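Local coordinates for protein telomerase reverse transcriptase (Candida albicans SC5314, PDB 6ZDQ) that probably elongates telomeres as the reverse transcriptase of a ribonucleoprotein enzyme, adding simple sequence repeats to chromosome ends by copying a template within its RNA component, at residues L215-S220 against N445-K450; Q226-K231 against Y433-S438. All coordinates share one frame; numbering follows the deposited sequence.

Contact 1. Residues L215-S220 against N445-K450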
ATOM      1  N   LEU A 215      11.330 -24.012  -0.467  1.00113.23           N
ATOM      2  CA  LEU A 215      12.343 -23.720  -1.469  1.00121.58           C
ATOM      3  C   LEU A 215      13.212 -24.940  -1.747  1.00119.91           C
ATOM      4  O   LEU A 215      13.189 -25.938  -1.024  1.00131.71           O
ATOM      5  CB  LEU A 215      13.218 -22.541  -1.025  1.00111.43           C
ATOM      6  CG  LEU A 215      12.475 -21.235  -0.739  1.00114.18           C
ATOM      7  CD1 LEU A 215      13.452 -20.142  -0.333  1.00107.71           C
ATOM      8  CD2 LEU A 215      11.657 -20.811  -1.948  1.00118.00           C
ATOM      9  N   VAL A 216      13.979 -24.839  -2.832  1.00116.04           N
ATOM     10  CA  VAL A 216      14.967 -25.841  -3.215  1.00118.25           C
ATOM     11  C   VAL A 216      16.210 -25.099  -3.688  1.00131.74           C
ATOM     12  O   VAL A 216      16.136 -24.298  -4.626  1.00140.89           O
ATOM     13  CB  VAL A 216      14.455 -26.786  -4.316  1.00126.70           C
ATOM     14  CG1 VAL A 216      15.597 -27.631  -4.857  1.00138.80           C
ATOM     15  CG2 VAL A 216      13.343 -27.674  -3.781  1.00132.19           C
ATOM     16  N   LYS A 217      17.344 -25.357  -3.040  1.00132.02           N
ATOM     17  CA  LYS A 217      18.571 -24.646  -3.369  1.00127.88           C
ATOM     18  C   LYS A 217      19.068 -25.042  -4.756  1.00130.62           C
ATOM     19  O   LYS A 217      18.978 -26.205  -5.158  1.00132.91           O
ATOM     20  CB  LYS A 217      19.645 -24.927  -2.318  1.00124.93           C
ATOM     21  CG  LYS A 217      20.837 -23.985  -2.383  1.00121.13           C
ATOM     22  CD  LYS A 217      21.766 -24.184  -1.197  1.00129.19           C
ATOM     23  CE  LYS A 217      22.912 -23.185  -1.222  1.00137.38           C
ATOM     24  NZ  LYS A 217      23.793 -23.323  -0.030  1.00143.95           N
ATOM     25  N   MET A 218      19.592 -24.059  -5.488  1.00120.21           N
ATOM     26  CA  MET A 218      20.058 -24.248  -6.850  1.00125.15           C
ATOM     27  C   MET A 218      21.579 -24.152  -6.922  1.00132.16           C
ATOM     28  O   MET A 218      22.201 -23.423  -6.142  1.00147.70           O
ATOM     29  CB  MET A 218      19.446 -23.203  -7.792  1.00140.47           C
ATOM     30  CG  MET A 218      17.948 -23.339  -8.021  1.00123.40           C
ATOM     31  SD  MET A 218      17.517 -24.672  -9.157  1.00123.40           S
ATOM     32  CE  MET A 218      17.163 -26.011  -8.019  1.00128.35           C
ATOM     33  N   PRO A 219      22.208 -24.873  -7.849  1.00126.70           N
ATOM     34  CA  PRO A 219      23.660 -24.759  -8.013  1.00133.44           C
ATOM     35  C   PRO A 219      24.047 -23.414  -8.609  1.00157.02           C
ATOM     36  O   PRO A 219      23.231 -22.701  -9.196  1.00153.69           O
ATOM     37  CB  PRO A 219      24.003 -25.908  -8.966  1.00132.12           C
ATOM     38  CG  PRO A 219      22.742 -26.152  -9.722  1.00131.81           C
ATOM     39  CD  PRO A 219      21.626 -25.881  -8.752  1.00128.75           C
ATOM     40  N   SER A 220      25.326 -23.070  -8.436  1.00166.19           N
ATOM     41  CA  SER A 220      25.820 -21.777  -8.904  1.00157.01           C
ATOM     42  C   SER A 220      25.675 -21.624 -10.414  1.00157.61           C
ATOM     43  O   SER A 220      25.563 -20.499 -10.913  1.00152.33           O
ATOM     44  CB  SER A 220      27.280 -21.592  -8.491  1.00160.84           C
ATOM     45  OG  SER A 220      28.109 -22.575  -9.088  1.00167.40           O
ATOM     46  N   ASN A 445      28.055 -14.012  -0.526  1.00163.53           N
ATOM     47  CA  ASN A 445      27.762 -15.041  -1.516  1.00168.73           C
ATOM     48  C   ASN A 445      26.260 -15.256  -1.640  1.00153.70           C
ATOM     49  O   ASN A 445      25.589 -15.598  -0.661  1.00148.57           O
ATOM     50  CB  ASN A 445      28.460 -16.344  -1.126  1.00168.39           C
ATOM     51  CG  ASN A 445      29.868 -16.119  -0.607  1.00151.27           C
ATOM     52  OD1 ASN A 445      30.184 -16.467   0.532  1.00147.01           O
ATOM     53  ND2 ASN A 445      30.721 -15.533  -1.439  1.00164.60           N
ATOM     54  N   LEU A 446      25.733 -15.059  -2.845  1.00157.03           N
ATOM     55  CA  LEU A 446      24.300 -15.184  -3.074  1.00156.05           C
ATOM     56  C   LEU A 446      23.899 -16.649  -3.177  1.00135.69           C
ATOM     57  O   LEU A 446      24.636 -17.478  -3.722  1.00132.91           O
ATOM     58  CB  LEU A 446      23.883 -14.432  -4.341  1.00127.10           C
ATOM     59  CG  LEU A 446      24.274 -14.970  -5.722  1.00126.24           C
ATOM     60  CD1 LEU A 446      23.408 -14.332  -6.795  1.00159.65           C
ATOM     61  CD2 LEU A 446      25.745 -14.730  -6.026  1.00136.82           C
ATOM     62  N   HIS A 447      22.724 -16.967  -2.639  1.00117.03           N
ATOM     63  CA  HIS A 447      22.181 -18.321  -2.647  1.00121.36           C
ATOM     64  C   HIS A 447      20.876 -18.296  -3.430  1.00132.42           C
ATOM     65  O   HIS A 447      19.886 -17.710  -2.979  1.00125.01           O
ATOM     66  CB  HIS A 447      21.961 -18.835  -1.223  1.00145.65           C
ATOM     67  CG  HIS A 447      23.215 -18.930  -0.409  1.00136.02           C
ATOM     68  ND1 HIS A 447      23.955 -20.088  -0.315  1.00120.05           N
ATOM     69  CD2 HIS A 447      23.852 -18.013   0.357  1.00135.75           C
ATOM     70  CE1 HIS A 447      24.998 -19.879   0.469  1.00134.64           C
ATOM     71  NE2 HIS A 447      24.959 -18.628   0.890  1.00143.99           N
ATOM     72  N   LEU A 448      20.877 -18.925  -4.602  1.00135.94           N
ATOM     73  CA  LEU A 448      19.717 -18.928  -5.482  1.00123.02           C
ATOM     74  C   LEU A 448      18.837 -20.132  -5.177  1.00129.17           C
ATOM     75  O   LEU A 448      19.327 -21.263  -5.095  1.00136.64           O
ATOM     76  CB  LEU A 448      20.157 -18.944  -6.945  1.00122.41           C
ATOM     77  CG  LEU A 448      21.086 -17.798  -7.354  1.00128.75           C
ATOM     78  CD1 LEU A 448      21.523 -17.939  -8.804  1.00153.13           C
ATOM     79  CD2 LEU A 448      20.408 -16.459  -7.126  1.00122.08           C
ATOM     80  N   TYR A 449      17.538 -19.885  -5.008  1.00124.62           N
ATOM     81  CA  TYR A 449      16.578 -20.923  -4.658  1.00134.53           C
ATOM     82  C   TYR A 449      15.434 -20.944  -5.660  1.00118.92           C
ATOM     83  O   TYR A 449      14.874 -19.893  -5.992  1.00124.78           O
ATOM     84  CB  TYR A 449      16.014 -20.705  -3.248  1.00127.41           C
ATOM     85  CG  TYR A 449      17.012 -20.905  -2.132  1.00137.83           C
ATOM     86  CD1 TYR A 449      17.847 -19.874  -1.729  1.00131.11           C
ATOM     87  CD2 TYR A 449      17.106 -22.122  -1.472  1.00137.22           C
ATOM     88  CE1 TYR A 449      18.757 -20.052  -0.705  1.00131.51           C
ATOM     89  CE2 TYR A 449      18.014 -22.311  -0.448  1.00137.37           C
ATOM     90  CZ  TYR A 449      18.837 -21.272  -0.068  1.00140.41           C
ATOM     91  OH  TYR A 449      19.743 -21.452   0.953  1.00152.99           O
ATOM     92  N   LYS A 450      15.089 -22.136  -6.137  1.00112.04           N
ATOM     93  CA  LYS A 450      13.821 -22.351  -6.812  1.00132.79           C
ATOM     94  C   LYS A 450      12.785 -22.829  -5.799  1.00129.17           C
ATOM     95  O   LYS A 450      13.112 -23.234  -4.682  1.00139.64           O
ATOM     96  CB  LYS A 450      13.969 -23.357  -7.954  1.00140.32           C
ATOM     97  CG  LYS A 450      14.455 -22.750  -9.261  1.00131.11           C
ATOM     98  CD  LYS A 450      14.304 -23.724 -10.418  1.00123.64           C
ATOM     99  CE  LYS A 450      14.737 -23.086 -11.727  1.00109.89           C
ATOM    100  NZ  LYS A 450      14.636 -24.032 -12.870  1.00108.41           N
TER

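Contact 2. Residues Q226-K231 against Y433-S438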
ATOM      1  N   GLN A 226      18.611 -17.790 -18.280  1.00154.31           N
ATOM      2  CA  GLN A 226      17.716 -16.636 -18.243  1.00157.69           C
ATOM      3  C   GLN A 226      16.347 -17.105 -17.767  1.00141.73           C
ATOM      4  O   GLN A 226      15.581 -17.714 -18.519  1.00138.77           O
ATOM      5  CB  GLN A 226      17.644 -15.957 -19.607  1.00161.92           C
ATOM      6  CG  GLN A 226      17.548 -16.905 -20.789  1.00145.30           C
ATOM      7  CD  GLN A 226      17.461 -16.164 -22.106  1.00164.42           C
ATOM      8  OE1 GLN A 226      17.420 -14.934 -22.132  1.00154.57           O
ATOM      9  NE2 GLN A 226      17.433 -16.908 -23.205  1.00158.97           N
ATOM     10  N   LEU A 227      16.045 -16.827 -16.507  1.00124.72           N
ATOM     11  CA  LEU A 227      14.808 -17.202 -15.846  1.00123.20           C
ATOM     12  C   LEU A 227      14.295 -16.012 -15.064  1.00120.28           C
ATOM     13  O   LEU A 227      15.056 -15.079 -14.764  1.00126.51           O
ATOM     14  CB  LEU A 227      15.028 -18.393 -14.899  1.00129.10           C
ATOM     15  CG  LEU A 227      15.565 -19.681 -15.517  1.00125.61           C
ATOM     16  CD1 LEU A 227      15.801 -20.722 -14.438  1.00124.95           C
ATOM     17  CD2 LEU A 227      14.600 -20.201 -16.570  1.00127.84           C
ATOM     18  N   PRO A 228      13.007 -15.987 -14.721  1.00119.59           N
ATOM     19  CA  PRO A 228      12.496 -14.918 -13.857  1.00122.39           C
ATOM     20  C   PRO A 228      13.230 -14.911 -12.523  1.00117.67           C
ATOM     21  O   PRO A 228      13.307 -15.930 -11.832  1.00139.61           O
ATOM     22  CB  PRO A 228      11.015 -15.270 -13.689  1.00139.36           C
ATOM     23  CG  PRO A 228      10.688 -16.087 -14.895  1.00144.74           C
ATOM     24  CD  PRO A 228      11.927 -16.874 -15.198  1.00120.93           C
ATOM     25  N   CYS A 229      13.772 -13.751 -12.164  1.00116.28           N
ATOM     26  CA  CYS A 229      14.623 -13.628 -10.990  1.00127.71           C
ATOM     27  C   CYS A 229      14.084 -12.543 -10.070  1.00108.27           C
ATOM     28  O   CYS A 229      13.856 -11.410 -10.507  1.00130.32           O
ATOM     29  CB  CYS A 229      16.068 -13.316 -11.388  1.00111.63           C
ATOM     30  SG  CYS A 229      17.257 -13.502 -10.042  1.00160.91           S
ATOM     31  N   GLY A 230      13.887 -12.892  -8.802  1.00129.02           N
ATOM     32  CA  GLY A 230      13.455 -11.931  -7.807  1.00123.01           C
ATOM     33  C   GLY A 230      14.407 -11.850  -6.631  1.00138.43           C
ATOM     34  O   GLY A 230      15.477 -12.466  -6.650  1.00151.65           O
ATOM     35  N   LYS A 231      14.031 -11.098  -5.598  1.00143.30           N
ATOM     36  CA  LYS A 231      14.860 -10.914  -4.413  1.00115.07           C
ATOM     37  C   LYS A 231      14.016 -11.217  -3.183  1.00107.19           C
ATOM     38  O   LYS A 231      13.018 -10.536  -2.931  1.00120.06           O
ATOM     39  CB  LYS A 231      15.430  -9.493  -4.354  1.00112.09           C
ATOM     40  CG  LYS A 231      16.824  -9.401  -3.747  1.00127.53           C
ATOM     41  CD  LYS A 231      17.597  -8.205  -4.297  1.00123.10           C
ATOM     42  CE  LYS A 231      17.062  -6.885  -3.762  1.00120.57           C
ATOM     43  NZ  LYS A 231      17.396  -6.692  -2.323  1.00128.72           N
ATOM     44  N   TYR A 433       7.072 -21.974 -12.069  1.00108.69           N
ATOM     45  CA  TYR A 433       8.167 -22.878 -11.726  1.00119.05           C
ATOM     46  C   TYR A 433       9.534 -22.200 -11.804  1.00125.48           C
ATOM     47  O   TYR A 433      10.286 -22.191 -10.824  1.00137.49           O
ATOM     48  CB  TYR A 433       8.127 -24.108 -12.641  1.00103.01           C
ATOM     49  CG  TYR A 433       6.869 -24.938 -12.509  1.00102.79           C
ATOM     50  CD1 TYR A 433       6.785 -25.960 -11.573  1.00124.71           C
ATOM     51  CD2 TYR A 433       5.769 -24.703 -13.322  1.00116.09           C
ATOM     52  CE1 TYR A 433       5.640 -26.725 -11.448  1.00112.80           C
ATOM     53  CE2 TYR A 433       4.617 -25.463 -13.204  1.00104.41           C
ATOM     54  CZ  TYR A 433       4.558 -26.472 -12.265  1.00123.71           C
ATOM     55  OH  TYR A 433       3.417 -27.232 -12.142  1.00109.68           O
ATOM     56  N   ASP A 434       9.862 -21.626 -12.962  1.00129.87           N
ATOM     57  CA  ASP A 434      11.217 -21.164 -13.252  1.00129.89           C
ATOM     58  C   ASP A 434      11.659 -19.978 -12.404  1.00135.47           C
ATOM     59  O   ASP A 434      12.845 -19.630 -12.444  1.00137.74           O
ATOM     60  CB  ASP A 434      11.337 -20.804 -14.733  1.00122.42           C
ATOM     61  CG  ASP A 434      11.153 -22.001 -15.641  1.00128.63           C
ATOM     62  OD1 ASP A 434      10.020 -22.516 -15.721  1.00140.64           O
ATOM     63  OD2 ASP A 434      12.143 -22.432 -16.269  1.00132.50           O
ATOM     64  N   VAL A 435      10.754 -19.341 -11.658  1.00130.00           N
ATOM     65  CA  VAL A 435      11.129 -18.169 -10.870  1.00114.19           C
ATOM     66  C   VAL A 435      12.152 -18.559  -9.813  1.00123.87           C
ATOM     67  O   VAL A 435      11.991 -19.560  -9.104  1.00133.19           O
ATOM     68  CB  VAL A 435       9.884 -17.529 -10.240  1.00 99.97           C
ATOM     69  CG1 VAL A 435      10.281 -16.346  -9.372  1.00108.27           C
ATOM     70  CG2 VAL A 435       8.919 -17.089 -11.323  1.00129.49           C
ATOM     71  N   VAL A 436      13.214 -17.760  -9.703  1.00111.14           N
ATOM     72  CA  VAL A 436      14.309 -18.005  -8.770  1.00111.23           C
ATOM     73  C   VAL A 436      14.534 -16.742  -7.949  1.00110.57           C
ATOM     74  O   VAL A 436      14.596 -15.640  -8.504  1.00115.09           O
ATOM     75  CB  VAL A 436      15.609 -18.405  -9.496  1.00106.18           C
ATOM     76  CG1 VAL A 436      16.675 -18.816  -8.492  1.00122.77           C
ATOM     77  CG2 VAL A 436      15.358 -19.518 -10.504  1.00126.73           C
ATOM     78  N   GLY A 437      14.659 -16.903  -6.633  1.00106.31           N
ATOM     79  CA  GLY A 437      14.929 -15.799  -5.730  1.00122.65           C
ATOM     80  C   GLY A 437      16.327 -15.903  -5.153  1.00115.39           C
ATOM     81  O   GLY A 437      16.828 -17.002  -4.905  1.00112.40           O
ATOM     82  N   SER A 438      16.958 -14.753  -4.940  1.00104.63           N
ATOM     83  CA  SER A 438      18.325 -14.694  -4.445  1.00105.92           C
ATOM     84  C   SER A 438      18.348 -14.332  -2.965  1.00126.72           C
ATOM     85  O   SER A 438      17.498 -13.585  -2.473  1.00122.40           O
ATOM     86  CB  SER A 438      19.149 -13.675  -5.236  1.00106.54           C
ATOM     87  OG  SER A 438      18.712 -12.352  -4.980  1.00120.95           O
TER

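Contact 1. Residues L215-S220 against N445-K450
Val216 and Lys450 face each other as an antiparallel hydrogen-bonded pair: Val216 N donates to Lys450 O at 2.6 Å, and Lys450 N returns a bond to Val216 O at 2.8 Å. One step on, Lys217 and Tyr449 form a non-hydrogen-bonded pair, after which Met218 N reaches Leu448 O at 2.8 Å. The short strand axes make 133°, antiparallel but well off 180°.

Apolar contacts surround the ladder. On the face of Lys217 and Tyr449, the lysine CB lies 3.6 Å from Tyr449 CE2, meeting the ring obliquely. Leu215 brings CD1 to 3.9 Å from Tyr449 CB. Met218, bent at chi2 and chi3, lays SD beside the extended Lys450 chain, 3.6 Å from its CD.

Polar side chains contribute little. With CG anti to the backbone N (chi1 -166°) and the chain extended beyond it, Lys217 runs past the tyrosine and brings NZ to the edge of the His447 ring, a weak bond of 3.3 Å to ND1.

Attachment of this short edge strand to strand 446-451 therefore rests on three backbone bonds and on hydrocarbon contacts, two of them made by lysine chains.

Contact 2. Residues Q226-K231 against Y433-S438
Leu227 and Asp434 cross at about a right angle where the two chains begin to run side by side. Leu227 has CG anti to its carbonyl carbon (chi1 -59°), which turns the side chain toward the other chain. Its CD2 lies against the Asp434 carboxylate, 3.3 Å from OD2, an apolar carbon beside a charged oxygen, while CD1 lies by Asp434 O and approaches CG2 of Val436 obliquely at 4.1 Å. The polar partner of that carboxylate is elsewhere: Asp434 OD1 forms a salt bridge with Arg429, on the same helix 421-434.

Pro228 also makes a nearly perpendicular crossing, here with Val435, whose CG2 sits 3.6 Å from the proline CB. The proline ring additionally touches Ser430 and Gln431, so it packs on helix 421-434 as well as on Val435.

From here the chains become neighbouring parallel strands of a mixed five-stranded sheet; helix 421-434 is followed, after Val435, by strand 436-440. Cys229 pairs with Val436, Gly230 with Gly437 and Lys231 with Ser438, their short axes at 37° to each other. Val436 N donates to Pro228 O at 2.8 Å, and Gly230 N donates to Val436 O at 2.9 Å. The third bond, Ser438 N to Gly230 O, is longer at 3.2 Å.

On the face shared by Cys229, Val436, Lys231 and Ser438, the cysteine holds SG anti to the backbone N (chi1 -167°), near Val436 O, and it also touches Ile248 and Leu252. At the far end Lys231 CG passes 3.7 Å from Ser438 OG, and Ser438 packs in turn on Leu448.

In the fold
Contacts 1 and 2 are successive parts of one mixed sheet, ordered 215-217, 446-451, 436-440, 229-236, 241-247, and their centres lie 10 Å apart. The seam between them is the antiparallel pairing of 436-440 with 446-451, strands consecutive in the chain: Tyr449 N lies 3.0 Å from Gly437 O, a probable hydrogen bond, and Lys450 CG packs 3.6 Å from Val436 CG2. In each contact the second segment, 445-450 or 433-438, belongs to the reverse transcriptase part of the sequence and its partner comes from some 200 residues earlier in the chain. Both contacts stand well away from the RNA, with nearest atoms about 26 Å and 27 Å from it.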